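Local coordinates for thioesterase domain-containing protein (Pseudomonas aeruginosa, PDB 1ZKI), which is a hotdog-fold thioesterase that probably hydrolyses acyl-CoA thioesters, at residues Asp29-Val34 / Arg95-Val100; Gly47-Gly52 / Arg87-Gly92; Leu64-Ser69 / Arg106-Glu111; Arg74-Leu79 / Gly126-Leu131; Cys81-Ile86 / Leu120-Gln125. All coordinates share one frame; numbering follows the deposited sequence. Where two conformers were deposited one is given.

Contact 1 (Asp29-Val34 / Arg95-Val100)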
# COMPACT_ATOMS: atom_id res chain seq x y z
N ASP A 29 -15.39 -11.03 2.49
CA ASP A 29 -15.89 -10.33 1.32
C ASP A 29 -14.78 -9.42 0.82
O ASP A 29 -14.67 -8.27 1.28
CB ASP A 29 -17.12 -9.50 1.70
CG ASP A 29 -17.76 -8.82 0.48
OD1 ASP A 29 -17.32 -9.07 -0.67
OD2 ASP A 29 -18.71 -8.03 0.68
N GLY A 30 -13.98 -9.92 -0.12
CA GLY A 30 -12.86 -9.16 -0.67
C GLY A 30 -11.67 -9.12 0.28
O GLY A 30 -10.87 -8.19 0.24
N VAL A 31 -11.56 -10.13 1.14
CA VAL A 31 -10.47 -10.24 2.10
C VAL A 31 -10.07 -11.71 2.26
O VAL A 31 -10.93 -12.60 2.22
CB VAL A 31 -10.84 -9.56 3.47
CG1 VAL A 31 -12.08 -10.19 4.08
CG2 VAL A 31 -9.67 -9.59 4.47
N ALA A 32 -8.77 -11.96 2.40
CA ALA A 32 -8.26 -13.31 2.60
C ALA A 32 -7.10 -13.32 3.56
O ALA A 32 -6.40 -12.31 3.71
CB ALA A 32 -7.85 -13.93 1.26
N GLU A 33 -6.90 -14.45 4.23
CA GLU A 33 -5.74 -14.64 5.09
C GLU A 33 -5.09 -15.96 4.74
O GLU A 33 -5.78 -16.97 4.58
CB GLU A 33 -6.11 -14.62 6.59
CG GLU A 33 -4.88 -14.82 7.50
CD GLU A 33 -5.16 -14.61 8.99
OE1 GLU A 33 -6.24 -14.09 9.34
OE2 GLU A 33 -4.28 -14.98 9.80
N VAL A 34 -3.76 -15.94 4.65
CA VAL A 34 -2.96 -17.12 4.35
C VAL A 34 -1.79 -17.19 5.35
O VAL A 34 -1.25 -16.14 5.72
CB VAL A 34 -2.44 -17.05 2.88
CG1 VAL A 34 -1.51 -18.19 2.55
CG2 VAL A 34 -3.61 -17.01 1.88
N ARG A 95 1.55 -14.46 8.92
CA ARG A 95 0.20 -14.39 8.38
C ARG A 95 0.15 -13.22 7.42
O ARG A 95 0.66 -12.16 7.73
CB ARG A 95 -0.82 -14.17 9.51
CG ARG A 95 -0.85 -15.28 10.56
CD ARG A 95 -1.41 -16.53 9.94
NE ARG A 95 -1.47 -17.68 10.84
CZ ARG A 95 -2.59 -18.18 11.34
NH1 ARG A 95 -3.76 -17.59 11.08
NH2 ARG A 95 -2.54 -19.27 12.09
N CYS A 96 -0.46 -13.45 6.27
CA CYS A 96 -0.74 -12.38 5.32
C CYS A 96 -2.24 -12.16 5.26
O CYS A 96 -3.01 -13.13 5.11
CB CYS A 96 -0.19 -12.73 3.95
SG CYS A 96 -0.53 -11.41 2.72
N VAL A 97 -2.65 -10.91 5.40
CA VAL A 97 -4.05 -10.53 5.17
C VAL A 97 -4.08 -9.56 3.99
O VAL A 97 -3.36 -8.55 4.00
CB VAL A 97 -4.68 -9.88 6.42
CG1 VAL A 97 -6.12 -9.44 6.12
CG2 VAL A 97 -4.64 -10.87 7.59
N ALA A 98 -4.90 -9.87 2.99
CA ALA A 98 -5.04 -9.03 1.81
C ALA A 98 -6.49 -8.55 1.73
O ALA A 98 -7.42 -9.26 2.13
CB ALA A 98 -4.67 -9.79 0.54
N ARG A 99 -6.66 -7.32 1.23
CA ARG A 99 -7.95 -6.67 1.17
C ARG A 99 -8.11 -5.96 -0.16
O ARG A 99 -7.27 -5.14 -0.53
CB ARG A 99 -8.04 -5.66 2.31
CG ARG A 99 -9.40 -5.02 2.49
CD ARG A 99 -9.39 -4.14 3.76
NE ARG A 99 -9.01 -4.92 4.94
CZ ARG A 99 -9.84 -5.65 5.70
NH1 ARG A 99 -11.15 -5.69 5.43
NH2 ARG A 99 -9.36 -6.34 6.73
N VAL A 100 -9.17 -6.29 -0.89
CA VAL A 100 -9.52 -5.57 -2.11
C VAL A 100 -9.94 -4.14 -1.76
O VAL A 100 -10.88 -3.92 -0.96
CB VAL A 100 -10.66 -6.28 -2.87
CG1 VAL A 100 -11.05 -5.51 -4.11
CG2 VAL A 100 -10.25 -7.74 -3.24
O HOH W 1 -12.55 -5.65 0.63
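Glu33 and Arg95 meet diagonally across two neighbouring antiparallel strands, Arg95 lying two residues from Val97, the direct partner of Glu33. The extended glutamate chain, CG anti to the backbone N (chi1 180°), carries the carboxylate to Arg95; the arginine bends at its second torsion to come back to it. In the resulting salt bridge NH1 of Arg95 lies 3.0 Å from OE2 of Glu33. The oxygen sits close to the guanidinium plane, but the donor comes from above the carboxylate, the two planes being 59° apart. Arg95 NE is bound to Glu93, so the guanidinium has two acidic partners. On the same face, Val31 and Val97 lie side by side, with CG2 of Val31 3.9 Å from CG1 of Val97. That same CG2 covers one face of the Arg99 guanidinium, near its rim. Val34 and Cys96, on the other face with Ala32 and Ala98, pack on Leu57 and Thr61 of helix 51-70. Backbone bonds pair Ala32 with Ala98 and Val34 with Cys96 in both directions, and Val100 N donates to Gly30 O at 2.8 Å. A mixed outer face of valines and charged residues, and small apolar residues facing the long helix, fit the hotdog fold's antiparallel sheet.

Contact 2 (Gly47-Gly52 / Arg87-Gly92)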
# COMPACT_ATOMS: atom_id res chain seq x y z
N GLY A 47 19.93 -16.57 6.40
CA GLY A 47 19.23 -17.52 7.26
C GLY A 47 17.84 -17.10 7.69
O GLY A 47 17.27 -17.71 8.62
N VAL A 48 17.28 -16.07 7.04
CA VAL A 48 15.91 -15.61 7.33
C VAL A 48 14.95 -15.89 6.16
O VAL A 48 15.39 -16.26 5.07
CB VAL A 48 15.88 -14.12 7.73
CG1 VAL A 48 16.77 -13.89 8.95
CG2 VAL A 48 16.32 -13.21 6.56
N MSE A 49 13.65 -15.69 6.37
CA MSE A 49 12.68 -15.97 5.31
C MSE A 49 12.99 -15.14 4.07
O MSE A 49 13.13 -13.92 4.15
CB MSE A 49 11.24 -15.74 5.78
CG MSE A 49 10.22 -16.24 4.78
SE MSE A 49 8.44 -16.05 5.57
CE MSE A 49 8.50 -17.38 6.88
N HIS A 50 13.12 -15.81 2.94
CA HIS A 50 13.53 -15.15 1.71
C HIS A 50 12.46 -14.16 1.25
O HIS A 50 11.26 -14.43 1.36
CB HIS A 50 13.79 -16.18 0.62
CG HIS A 50 14.60 -15.67 -0.53
ND1 HIS A 50 14.08 -14.81 -1.48
CD2 HIS A 50 15.88 -15.92 -0.90
CE1 HIS A 50 15.01 -14.53 -2.37
NE2 HIS A 50 16.11 -15.19 -2.04
N GLY A 51 12.89 -13.01 0.75
CA GLY A 51 11.97 -12.02 0.20
C GLY A 51 11.05 -12.59 -0.87
O GLY A 51 9.91 -12.16 -1.00
N GLY A 52 11.55 -13.55 -1.65
CA GLY A 52 10.72 -14.18 -2.66
C GLY A 52 9.58 -14.99 -2.04
O GLY A 52 8.48 -15.05 -2.60
N ARG A 87 10.92 -6.03 8.26
CA ARG A 87 11.93 -6.73 9.06
C ARG A 87 11.98 -8.21 8.77
O ARG A 87 11.04 -8.75 8.18
CB ARG A 87 11.67 -6.52 10.54
CG ARG A 87 10.31 -7.04 11.02
CD ARG A 87 10.22 -6.75 12.52
NE ARG A 87 11.12 -7.63 13.27
CZ ARG A 87 11.12 -7.79 14.59
NH1 ARG A 87 10.24 -7.16 15.35
NH2 ARG A 87 11.97 -8.65 15.13
N ALA A 88 13.07 -8.84 9.19
CA ALA A 88 13.36 -10.24 8.86
C ALA A 88 12.61 -11.19 9.78
O ALA A 88 12.38 -10.89 10.96
CB ALA A 88 14.86 -10.51 8.98
N VAL A 89 12.26 -12.34 9.23
CA VAL A 89 11.62 -13.42 9.98
C VAL A 89 12.58 -14.62 10.06
O VAL A 89 13.04 -15.11 9.05
CB VAL A 89 10.30 -13.88 9.29
CG1 VAL A 89 9.67 -15.08 10.03
CG2 VAL A 89 9.32 -12.73 9.20
N ALA A 90 12.90 -15.07 11.28
CA ALA A 90 13.88 -16.15 11.46
C ALA A 90 13.24 -17.49 11.83
O ALA A 90 13.86 -18.55 11.65
CB ALA A 90 14.94 -15.76 12.51
N ASP A 91 12.01 -17.45 12.33
CA ASP A 91 11.33 -18.68 12.73
C ASP A 91 9.84 -18.47 12.93
O ASP A 91 9.35 -17.34 12.82
CB ASP A 91 11.97 -19.26 14.00
CG ASP A 91 11.97 -18.28 15.14
OD1 ASP A 91 10.97 -17.56 15.35
OD2 ASP A 91 13.00 -18.24 15.84
N GLY A 92 9.15 -19.56 13.25
CA GLY A 92 7.72 -19.51 13.52
C GLY A 92 6.95 -19.36 12.22
O GLY A 92 7.38 -19.87 11.19
O HOH W 2 12.64 -12.38 6.42
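Segments 47-52 and 87-92 are joined by a single direct backbone hydrogen bond, from Met49 N to Val89 O at 2.8 Å, which is nearly straight (164°) and runs close to the axis of the carbonyl. A water extends this link: it donates to Met49 O and accepts from Val89 N, so that both backbone polar groups of Met49 are tied to Val89, one directly and one through solvent. Val48 packs beside the bond. Its CB comes to 3.3 Å from Val89 O, and both its methyls reach Ala88 CB, each at 3.9 Å, so the alanine methyl faces the fork of the valine. Met49, a selenomethionine, is buried and points toward the other segment. With CG anti to the backbone N (chi1 -171°) its chain runs alongside Val89, the two pointing the same way, and a bend at the last torsion brings CE to 4.1 Å from CG1 of Val89. Both side chains also rest on Val94 of strand 93-103. Arg43 ties the segments from outside, its NH2 bonding to Gly47 O and Ala90 O. Beyond the contact, ND1 of His50 accepts from Gly52 N at 2.8 Å, with Gly52 N lying in the imidazole plane. This is a side-chain N-cap, and it begins helix 51-70, the long central helix round which the sheet of a hotdog fold wraps.

Contact 3 (Leu64-Ser69 / Arg106-Glu111)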
# COMPACT_ATOMS: atom_id res chain seq x y z
N LEU A 64 -6.47 -14.65 -3.73
CA LEU A 64 -7.60 -15.21 -2.99
C LEU A 64 -8.59 -14.13 -2.55
O LEU A 64 -9.80 -14.32 -2.59
CB LEU A 64 -7.08 -16.02 -1.80
CG LEU A 64 -6.46 -17.39 -2.14
CD1 LEU A 64 -5.96 -18.05 -0.84
CD2 LEU A 64 -7.47 -18.29 -2.86
N ALA A 65 -8.06 -12.96 -2.14
CA ALA A 65 -8.92 -11.82 -1.84
C ALA A 65 -9.71 -11.41 -3.08
O ALA A 65 -10.91 -11.16 -2.99
CB ALA A 65 -8.09 -10.63 -1.31
N CYS A 66 -9.05 -11.37 -4.24
CA CYS A 66 -9.75 -11.07 -5.50
C CYS A 66 -10.84 -12.08 -5.78
O CYS A 66 -11.96 -11.72 -6.09
CB CYS A 66 -8.78 -11.00 -6.65
SG CYS A 66 -7.83 -9.50 -6.54
N SER A 67 -10.51 -13.36 -5.63
CA SER A 67 -11.49 -14.41 -5.84
C SER A 67 -12.67 -14.30 -4.89
O SER A 67 -13.81 -14.62 -5.26
CB SER A 67 -10.82 -15.78 -5.71
OG SER A 67 -9.94 -15.98 -6.80
N SER A 68 -12.44 -13.81 -3.67
CA SER A 68 -13.55 -13.68 -2.72
C SER A 68 -14.45 -12.51 -3.09
O SER A 68 -15.60 -12.44 -2.66
CB SER A 68 -13.04 -13.54 -1.30
OG SER A 68 -12.49 -12.26 -1.09
N SER A 69 -13.93 -11.59 -3.91
CA SER A 69 -14.68 -10.44 -4.39
C SER A 69 -15.49 -10.77 -5.65
O SER A 69 -16.70 -10.53 -5.70
CB SER A 69 -13.72 -9.28 -4.69
OG SER A 69 -14.40 -8.20 -5.29
N ARG A 106 -12.83 -4.00 -14.95
CA ARG A 106 -11.63 -4.46 -15.65
C ARG A 106 -10.40 -4.67 -14.77
O ARG A 106 -9.51 -5.46 -15.11
CB ARG A 106 -11.30 -3.50 -16.79
CG ARG A 106 -12.29 -3.58 -17.94
CD ARG A 106 -11.95 -2.57 -19.00
NE ARG A 106 -10.51 -2.52 -19.26
CZ ARG A 106 -9.93 -1.65 -20.08
NH1 ARG A 106 -10.67 -0.74 -20.72
NH2 ARG A 106 -8.62 -1.68 -20.26
N SER A 107 -10.35 -3.99 -13.63
CA SER A 107 -9.22 -4.15 -12.73
C SER A 107 -9.62 -4.11 -11.27
O SER A 107 -10.67 -3.56 -10.91
CB SER A 107 -8.14 -3.10 -13.02
OG SER A 107 -8.64 -1.80 -12.79
N LEU A 108 -8.78 -4.71 -10.44
CA LEU A 108 -8.93 -4.67 -9.01
C LEU A 108 -7.64 -4.16 -8.40
O LEU A 108 -6.55 -4.48 -8.87
CB LEU A 108 -9.27 -6.04 -8.42
CG LEU A 108 -10.45 -6.86 -8.95
CD1 LEU A 108 -9.97 -7.85 -10.00
CD2 LEU A 108 -11.14 -7.58 -7.81
N VAL A 109 -7.76 -3.35 -7.35
CA VAL A 109 -6.61 -2.92 -6.57
C VAL A 109 -6.69 -3.59 -5.21
O VAL A 109 -7.76 -3.61 -4.56
CB VAL A 109 -6.58 -1.40 -6.40
CG1 VAL A 109 -5.31 -0.96 -5.66
CG2 VAL A 109 -6.68 -0.71 -7.76
N VAL A 110 -5.55 -4.12 -4.76
CA VAL A 110 -5.51 -4.91 -3.53
C VAL A 110 -4.30 -4.50 -2.71
O VAL A 110 -3.25 -4.17 -3.28
CB VAL A 110 -5.39 -6.45 -3.83
CG1 VAL A 110 -5.58 -7.28 -2.55
CG2 VAL A 110 -6.40 -6.87 -4.88
N GLU A 111 -4.45 -4.45 -1.38
CA GLU A 111 -3.31 -4.23 -0.50
C GLU A 111 -3.14 -5.46 0.38
O GLU A 111 -4.07 -6.26 0.50
CB GLU A 111 -3.49 -2.98 0.37
CG GLU A 111 -4.59 -3.08 1.41
CD GLU A 111 -4.59 -1.92 2.43
OE1 GLU A 111 -3.61 -1.14 2.49
OE2 GLU A 111 -5.58 -1.79 3.17
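Cys66, on the central helix of the hotdog fold, carries the packing of that helix against strand 107-111 of the surrounding sheet. The helix and strand segments run at 130° to each other, their axes 9.6 Å apart, and no hydrogen bond passes between them. From the helix the CB of Cys66 leads past Ser76 of strand 76-85, which it touches. With SG anti to the carbonyl carbon (chi1 -73°), the sulfur then projects toward the sheet and settles between two strand residues. It lies 4.0 Å from CD2 of Leu108 and closer still to Val110. Phe128 of strand 119-130 also packs on Cys66, Leu108 and Val110, so the cysteine is enclosed by three strands. One turn away along the helix, Ser69 brings OG to 4.2 Å from the same CD2 of Leu108, while Ala65 CB faces CG1 of Val110 at 4.4 Å. Leu108 and Val110 both turn toward the helix; Val109, between them, turns away and packs on Asn84 of the second subunit. Ser68 OG bends back to its own helix and donates to Ala65 O at 2.7 Å. The tightest point of the interface is that between Cys66 SG and CG2 of Val110, 3.4 Å apart.

Contact 4 (Arg74-Leu79 / Gly126-Leu131)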
# COMPACT_ATOMS: atom_id res chain seq x y z
N ARG A 74 -15.18 -16.93 -11.34
CA ARG A 74 -14.51 -15.97 -12.22
C ARG A 74 -13.02 -15.94 -11.91
O ARG A 74 -12.60 -16.42 -10.85
CB ARG A 74 -15.12 -14.58 -12.07
CG ARG A 74 -16.38 -14.37 -12.87
CD ARG A 74 -16.84 -12.92 -12.81
NE ARG A 74 -17.67 -12.57 -13.95
CZ ARG A 74 -18.98 -12.78 -14.03
NH1 ARG A 74 -19.64 -13.34 -13.01
NH2 ARG A 74 -19.64 -12.43 -15.13
N GLN A 75 -12.23 -15.40 -12.83
CA GLN A 75 -10.78 -15.38 -12.67
C GLN A 75 -10.22 -13.97 -12.74
O GLN A 75 -10.79 -13.09 -13.38
CB GLN A 75 -10.13 -16.25 -13.75
CG GLN A 75 -10.67 -17.68 -13.85
CD GLN A 75 -10.38 -18.50 -12.60
OE1 GLN A 75 -11.23 -19.25 -12.12
NE2 GLN A 75 -9.16 -18.37 -12.08
N SER A 76 -9.10 -13.78 -12.05
CA SER A 76 -8.28 -12.57 -12.19
C SER A 76 -6.82 -13.00 -12.17
O SER A 76 -6.49 -14.08 -11.66
CB SER A 76 -8.56 -11.57 -11.06
OG SER A 76 -8.49 -12.20 -9.79
N VAL A 77 -5.95 -12.17 -12.74
CA VAL A 77 -4.51 -12.44 -12.75
C VAL A 77 -3.75 -11.18 -12.35
O VAL A 77 -4.22 -10.06 -12.61
CB VAL A 77 -4.01 -12.93 -14.14
CG1 VAL A 77 -4.69 -14.27 -14.51
CG2 VAL A 77 -4.27 -11.89 -15.22
N THR A 78 -2.61 -11.36 -11.71
CA THR A 78 -1.79 -10.23 -11.29
C THR A 78 -1.24 -9.47 -12.50
O THR A 78 -0.60 -10.07 -13.39
CB THR A 78 -0.60 -10.69 -10.43
OG1 THR A 78 -1.04 -11.70 -9.49
CG2 THR A 78 0.01 -9.51 -9.68
N LEU A 79 -1.51 -8.16 -12.58
CA LEU A 79 -0.83 -7.31 -13.55
C LEU A 79 0.53 -6.86 -12.99
O LEU A 79 1.54 -6.86 -13.70
CB LEU A 79 -1.64 -6.06 -13.92
CG LEU A 79 -2.85 -6.18 -14.84
CD1 LEU A 79 -3.47 -4.81 -14.96
CD2 LEU A 79 -2.41 -6.71 -16.22
N GLY A 126 -1.01 -4.07 -5.10
CA GLY A 126 -0.94 -4.58 -6.48
C GLY A 126 -2.23 -4.38 -7.25
O GLY A 126 -3.26 -3.96 -6.68
N THR A 127 -2.18 -4.72 -8.53
CA THR A 127 -3.28 -4.49 -9.44
C THR A 127 -3.51 -5.80 -10.15
O THR A 127 -2.56 -6.44 -10.63
CB THR A 127 -2.93 -3.40 -10.47
OG1 THR A 127 -2.29 -2.31 -9.80
CG2 THR A 127 -4.20 -2.90 -11.23
N PHE A 128 -4.78 -6.20 -10.21
CA PHE A 128 -5.19 -7.43 -10.89
C PHE A 128 -6.06 -7.09 -12.08
O PHE A 128 -6.78 -6.07 -12.08
CB PHE A 128 -5.94 -8.33 -9.89
CG PHE A 128 -5.04 -9.11 -8.98
CD1 PHE A 128 -4.94 -10.49 -9.11
CD2 PHE A 128 -4.28 -8.48 -8.01
CE1 PHE A 128 -4.11 -11.23 -8.28
CE2 PHE A 128 -3.42 -9.21 -7.17
CZ PHE A 128 -3.33 -10.59 -7.31
N ALA A 129 -6.01 -7.92 -13.12
CA ALA A 129 -6.87 -7.72 -14.28
C ALA A 129 -8.04 -8.68 -14.11
O ALA A 129 -7.85 -9.86 -13.81
CB ALA A 129 -6.11 -8.00 -15.56
N GLN A 130 -9.25 -8.14 -14.21
CA GLN A 130 -10.47 -8.93 -14.12
C GLN A 130 -10.65 -9.68 -15.44
O GLN A 130 -10.77 -9.05 -16.50
CB GLN A 130 -11.69 -8.03 -13.83
CG GLN A 130 -13.02 -8.78 -13.70
CD GLN A 130 -13.04 -9.69 -12.48
OE1 GLN A 130 -13.01 -9.21 -11.35
NE2 GLN A 130 -13.10 -11.00 -12.72
N LEU A 131 -10.63 -11.01 -15.38
CA LEU A 131 -10.87 -11.83 -16.57
C LEU A 131 -12.34 -12.20 -16.66
O LEU A 131 -13.12 -11.92 -15.74
CB LEU A 131 -9.97 -13.08 -16.58
CG LEU A 131 -8.46 -12.83 -16.52
CD1 LEU A 131 -7.70 -14.15 -16.60
CD2 LEU A 131 -7.99 -11.85 -17.60
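Val77 O is gripped by Ala129 N at 2.8 Å, through a nearly straight bond (166°), and Phe128 CA adds a CA-H...O contact at 3.3 Å. The return bond, from Val77 N to Ala129 O, is longer, 3.2 Å; Leu79 N to Thr127 O and Leu131 N to Gln75 O continue the antiparallel pairing on either side. On the inner face, the Phe128 ring lies against Thr78: CA of Thr78 stands over one ring face, 4.0 Å from the centroid, a CH-pi contact displaced toward the rim. OG1 of Thr78 comes to 3.3 Å from CE1 of the ring, while its hydrogen-bond partner is Asp59 of the helix; Ser76 OG similarly bonds to His70. The ring also packs on Met62 of helix 51-70. The outer face is aliphatic. Leu79 sets CG against Ala129 CB at 3.8 Å, and Val77 and Leu131 cross at about a right angle, with CG1 of Val77 against CD1 of Leu131. Near the end of the modelled chain Gln130 folds back, its NE2 donating in the amide plane to a lone pair of Leu131 O. Pairing the last strand with strand 76-85, the edge strand of the chain's own sheet, around a central helix is characteristic of the hotdog fold.

Contact 5 (Cys81-Ile86 / Leu120-Gln125)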
# COMPACT_ATOMS: atom_id res chain seq x y z
N CYS A 81 2.70 -5.81 -8.90
CA CYS A 81 2.66 -5.72 -7.43
C CYS A 81 3.92 -5.05 -6.95
O CYS A 81 4.97 -5.16 -7.60
CB CYS A 81 2.56 -7.12 -6.82
SG CYS A 81 2.17 -7.08 -5.06
N LYS A 82 3.83 -4.39 -5.80
CA LYS A 82 4.95 -3.69 -5.19
C LYS A 82 4.94 -4.05 -3.73
O LYS A 82 3.90 -4.00 -3.10
CB LYS A 82 4.76 -2.18 -5.34
CG LYS A 82 5.88 -1.30 -4.73
CD LYS A 82 5.49 -0.72 -3.37
CE LYS A 82 6.31 0.53 -3.06
NZ LYS A 82 7.69 0.21 -2.65
N ILE A 83 6.11 -4.40 -3.19
CA ILE A 83 6.23 -4.85 -1.80
C ILE A 83 7.34 -4.08 -1.10
O ILE A 83 8.36 -3.76 -1.72
CB ILE A 83 6.54 -6.40 -1.75
CG1 ILE A 83 6.53 -6.93 -0.31
CG2 ILE A 83 7.90 -6.76 -2.45
CD1 ILE A 83 6.49 -8.45 -0.24
N ASN A 84 7.15 -3.77 0.19
CA ASN A 84 8.22 -3.28 1.06
C ASN A 84 8.51 -4.33 2.10
O ASN A 84 7.58 -4.89 2.69
CB ASN A 84 7.81 -2.00 1.79
CG ASN A 84 8.19 -0.77 1.04
OD1 ASN A 84 9.24 -0.14 1.31
ND2 ASN A 84 7.38 -0.42 0.08
N TYR A 85 9.79 -4.56 2.35
CA TYR A 85 10.23 -5.48 3.39
C TYR A 85 10.62 -4.68 4.61
O TYR A 85 11.48 -3.79 4.52
CB TYR A 85 11.42 -6.29 2.89
CG TYR A 85 11.07 -7.13 1.69
CD1 TYR A 85 10.34 -8.31 1.86
CD2 TYR A 85 11.44 -6.75 0.41
CE1 TYR A 85 9.98 -9.10 0.76
CE2 TYR A 85 11.10 -7.54 -0.71
CZ TYR A 85 10.36 -8.70 -0.52
OH TYR A 85 10.04 -9.49 -1.60
N ILE A 86 10.02 -5.00 5.73
CA ILE A 86 10.20 -4.14 6.91
C ILE A 86 11.15 -4.77 7.92
O ILE A 86 12.08 -4.11 8.41
CB ILE A 86 8.84 -3.73 7.50
CG1 ILE A 86 8.21 -2.69 6.55
CG2 ILE A 86 9.00 -3.17 8.93
CD1 ILE A 86 6.72 -2.57 6.64
N LEU A 120 5.19 -6.08 12.18
CA LEU A 120 4.94 -5.88 10.75
C LEU A 120 6.16 -6.32 9.97
O LEU A 120 7.26 -5.79 10.16
CB LEU A 120 4.59 -4.42 10.44
CG LEU A 120 4.29 -4.10 8.98
CD1 LEU A 120 3.10 -4.88 8.44
CD2 LEU A 120 4.05 -2.58 8.80
N VAL A 121 5.96 -7.31 9.11
CA VAL A 121 7.07 -7.90 8.34
C VAL A 121 7.16 -7.30 6.93
O VAL A 121 8.27 -6.99 6.44
CB VAL A 121 6.92 -9.44 8.27
CG1 VAL A 121 7.91 -10.06 7.26
CG2 VAL A 121 7.13 -10.05 9.68
N ALA A 122 6.02 -7.18 6.26
CA ALA A 122 6.03 -6.63 4.87
C ALA A 122 4.68 -6.01 4.56
O ALA A 122 3.68 -6.29 5.23
CB ALA A 122 6.35 -7.74 3.86
N LYS A 123 4.66 -5.12 3.57
CA LYS A 123 3.42 -4.45 3.18
C LYS A 123 3.49 -4.30 1.68
O LYS A 123 4.57 -4.05 1.12
CB LYS A 123 3.33 -3.06 3.82
CG LYS A 123 2.02 -2.31 3.49
CD LYS A 123 0.89 -2.78 4.41
CE LYS A 123 -0.49 -2.73 3.75
NZ LYS A 123 -1.06 -1.39 3.69
N GLY A 124 2.36 -4.49 1.00
CA GLY A 124 2.35 -4.30 -0.46
C GLY A 124 1.02 -3.89 -1.04
O GLY A 124 0.00 -3.87 -0.33
N GLN A 125 1.04 -3.59 -2.34
CA GLN A 125 -0.11 -3.10 -3.07
C GLN A 125 0.07 -3.58 -4.49
O GLN A 125 1.17 -3.52 -5.02
CB GLN A 125 -0.10 -1.57 -3.04
CG GLN A 125 -1.28 -0.88 -3.66
CD GLN A 125 -1.17 0.64 -3.55
OE1 GLN A 125 -1.23 1.35 -4.56
NE2 GLN A 125 -0.97 1.13 -2.32
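At the edge of the hotdog sheet, where the second subunit adjoins, strand 81-85 pairs antiparallel with strand 120-125, next to a classic beta bulge in which Val121 and Ala122 both face Val114. Lys82 and Gln125 exchange backbone hydrogen bonds in both directions, as do Asn84 and Lys123; the straightest, Asn84 N to Lys123 O, is 2.8 Å long at 175°. Ile86 N extends the ladder to the bulge, donating to Val121 O at 2.7 Å with the donor tilted 31° from the carbonyl plane. Gly124 lies close under Lys82 O, its CA 3.1 Å from that oxygen. On the helix-facing side, Ala122 CB meets CD1 of Ile83 at 4.2 Å, and CG1 of Ile83 lies over one face of the Tyr85 ring, toward its rim. Tyr85 OH continues to Gly51 O at the start of the helix. The opposite face serves the dimer: NZ of Lys82 makes a salt bridge with Glu80 of the second subunit, and NZ of Lys123 with Glu111 of both subunits. Beyond the strand end Ile86 turns toward Leu120. With CG1 anti to the carbonyl carbon (chi1 -73°), its CD1 presses obliquely on Leu120 CD2 at 3.4 Å, tighter than usual van der Waals contact.

Overall arrangement
Contacts 1, 4 and 5 are pairings within one antiparallel sheet, ordered 23-27, 31-37, 93-103, 107-116, 119-130, 76-85, while contact 3 packs helix 51-70 against it and contact 2 ties the loop before that helix to the loop after strand 76-85. Contacts 4 and 5 share strands 76-85 and 119-130, their centres about 19 Å apart, with 5 nested inside the chain loop closed by 4. Contact 3 lies about 7 Å from contact 4 and 9 Å from contact 1, centre to centre, whereas contacts 2 and 3 use opposite ends of the helix, about 26 Å apart. Contacts 3, 4 and 5 reach the second subunit, joining the fold to the dimer.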